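PDB 3L0G: nicotinate-nucleotide pyrophosphorylase from Ehrlichia chaffeensis, which probably converts quinolinate to nicotinate mononucleotide, with loss of carbon dioxide, in the pathway that makes NAD. Local coordinates for residues C[88-93]-C[100-105]. Sequence-based numbering, arbitrary orientation.
Sequences IHKKDG and STLVSG
The carbonyl oxygen Leu102 O is gripped by two successive amides, His89 N at 2.8 Å and Lys90 N at 3.3 Å. Here one edge strand of the four-stranded antiparallel sheet in the N-terminal domain, 84-88, ends against the interrupted strand 101-108. The shorter bond is nearly straight at its hydrogen (163°), though its donor is tilted from the carbonyl plane; the longer one is more bent, yet its donor lies in that plane on a lone pair. Together they close the end of the pairing, where Ile88 and Val103 form an antiparallel non-hydrogen-bonded pair. Both are beta-branched, which suits extended chain, and they lie side by side on the face covered by helix 70-79, with Ile88 CD1 pressed tightly on Val103 CG2 at 3.5 Å. Leu102, at the corner of its strand, is buried; its CD2 meets the aliphatic start of Lys90, the two side chains crossing at about a right angle, while Val67 touches both.

His89 reaches along the neighbouring strand. With CG anti to its carbonyl carbon (chi1 -56°), the ring is carried over toward that strand, where NE2 and Ser104 OG form a 2.9 Å hydrogen bond at the ring edge, near its plane. Either could be the donor; imidazole and hydroxyl suit this partly solvated margin because each can act as donor or acceptor. Thr101 CG2 approaches the same ring at CD2, while its hydroxyl is turned to Asn60 on strand 54-61. Lysine combines a greasy stem with a polar tip: bends at chi2 and chi4 fold the chain back until NZ lies above the carbonyl plane of His89, 3.3 Å from His89 O. A water 3.0 Å from Lys90 NZ then donates to Thr101 O at 2.6 Å.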
loop_
_atom_site.group_PDB
_atom_site.type_symbol
_atom_site.label_atom_id
_atom_site.label_comp_id
_atom_site.label_asym_id
_atom_site.label_seq_id
_atom_site.Cartn_x
_atom_site.Cartn_y
_atom_site.Cartn_z
ATOM N N ILE C 88 -14.407 -15.321 17.085
ATOM C CA ILE C 88 -15.147 -15.482 15.836
ATOM C C ILE C 88 -16.139 -16.612 15.986
ATOM O O ILE C 88 -15.773 -17.697 16.423
ATOM C CB ILE C 88 -14.222 -15.859 14.680
ATOM C CG1 ILE C 88 -13.113 -14.831 14.514
ATOM C CG2 ILE C 88 -14.986 -15.920 13.409
ATOM C CD1 ILE C 88 -13.626 -13.481 14.269
ATOM N N HIS C 89 -17.385 -16.382 15.584
ATOM C CA HIS C 89 -18.400 -17.434 15.636
ATOM C C HIS C 89 -18.887 -17.878 14.265
ATOM O O HIS C 89 -19.504 -18.930 14.140
ATOM C CB HIS C 89 -19.581 -16.962 16.473
ATOM C CG HIS C 89 -19.198 -16.541 17.844
ATOM N ND1 HIS C 89 -18.564 -17.392 18.724
ATOM C CD2 HIS C 89 -19.353 -15.366 18.495
ATOM C CE1 HIS C 89 -18.327 -16.751 19.852
ATOM N NE2 HIS C 89 -18.791 -15.519 19.740
ATOM N N LYS C 90 -18.627 -17.076 13.238
ATOM C CA LYS C 90 -18.931 -17.476 11.889
ATOM C C LYS C 90 -17.713 -17.168 10.996
ATOM O O LYS C 90 -16.997 -16.198 11.229
ATOM C CB LYS C 90 -20.209 -16.756 11.412
ATOM C CG LYS C 90 -21.490 -17.167 12.169
ATOM C CD LYS C 90 -21.964 -18.566 11.832
ATOM C CE LYS C 90 -23.169 -19.004 12.692
ATOM N NZ LYS C 90 -22.725 -19.462 14.078
ATOM N N LYS C 91 -17.456 -18.016 10.014
ATOM C CA LYS C 91 -16.364 -17.819 9.060
ATOM C C LYS C 91 -16.930 -17.421 7.703
ATOM O O LYS C 91 -18.119 -17.634 7.406
ATOM C CB LYS C 91 -15.533 -19.119 8.895
ATOM N N ASP C 92 -16.053 -16.890 6.861
ATOM C CA ASP C 92 -16.434 -16.535 5.510
ATOM C C ASP C 92 -17.008 -17.728 4.736
ATOM O O ASP C 92 -16.446 -18.814 4.725
ATOM C CB ASP C 92 -15.249 -15.907 4.772
ATOM C CG ASP C 92 -15.076 -14.419 5.092
ATOM O OD1 ASP C 92 -15.538 -13.946 6.157
ATOM O OD2 ASP C 92 -14.479 -13.710 4.256
ATOM N N GLY C 93 -18.160 -17.512 4.115
ATOM C CA GLY C 93 -18.850 -18.566 3.385
ATOM C C GLY C 93 -19.955 -19.235 4.186
ATOM O O GLY C 93 -20.796 -19.930 3.603
ATOM N N SER C 100 -27.871 -12.999 14.010
ATOM C CA SER C 100 -26.785 -13.900 14.236
ATOM C C SER C 100 -25.531 -13.100 14.627
ATOM O O SER C 100 -25.178 -12.119 13.935
ATOM C CB SER C 100 -26.544 -14.700 12.954
ATOM O OG SER C 100 -25.420 -15.542 13.107
ATOM N N THR C 101 -24.851 -13.544 15.690
ATOM C CA THR C 101 -23.579 -13.014 16.149
ATOM C C THR C 101 -22.413 -13.612 15.381
ATOM O O THR C 101 -22.101 -14.809 15.484
ATOM C CB THR C 101 -23.372 -13.261 17.666
ATOM O OG1 THR C 101 -24.485 -12.725 18.391
ATOM C CG2 THR C 101 -22.055 -12.588 18.185
ATOM N N LEU C 102 -21.775 -12.763 14.585
ATOM C CA LEU C 102 -20.611 -13.132 13.827
ATOM C C LEU C 102 -19.373 -13.174 14.720
ATOM O O LEU C 102 -18.558 -14.071 14.589
ATOM C CB LEU C 102 -20.383 -12.102 12.717
ATOM C CG LEU C 102 -21.524 -11.866 11.705
ATOM C CD1 LEU C 102 -20.995 -11.014 10.526
ATOM C CD2 LEU C 102 -22.047 -13.202 11.218
ATOM N N VAL C 103 -19.228 -12.168 15.586
ATOM C CA VAL C 103 -18.069 -12.015 16.456
ATOM C C VAL C 103 -18.559 -11.391 17.733
ATOM O O VAL C 103 -19.478 -10.575 17.721
ATOM C CB VAL C 103 -16.995 -11.062 15.820
ATOM C CG1 VAL C 103 -15.809 -10.893 16.745
ATOM C CG2 VAL C 103 -16.522 -11.595 14.479
ATOM N N SER C 104 -17.973 -11.776 18.855
ATOM C CA SER C 104 -18.279 -11.122 20.095
ATOM C C SER C 104 -17.004 -10.977 20.907
ATOM O O SER C 104 -15.994 -11.646 20.649
ATOM C CB SER C 104 -19.324 -11.932 20.873
ATOM O OG SER C 104 -18.773 -13.130 21.370
ATOM N N GLY C 105 -17.041 -10.114 21.902
ATOM C CA GLY C 105 -15.887 -9.977 22.776
ATOM C C GLY C 105 -15.966 -8.861 23.793
ATOM O O GLY C 105 -17.058 -8.348 24.092
HETATM O O HOH W 1 -23.385 -17.102 15.821
#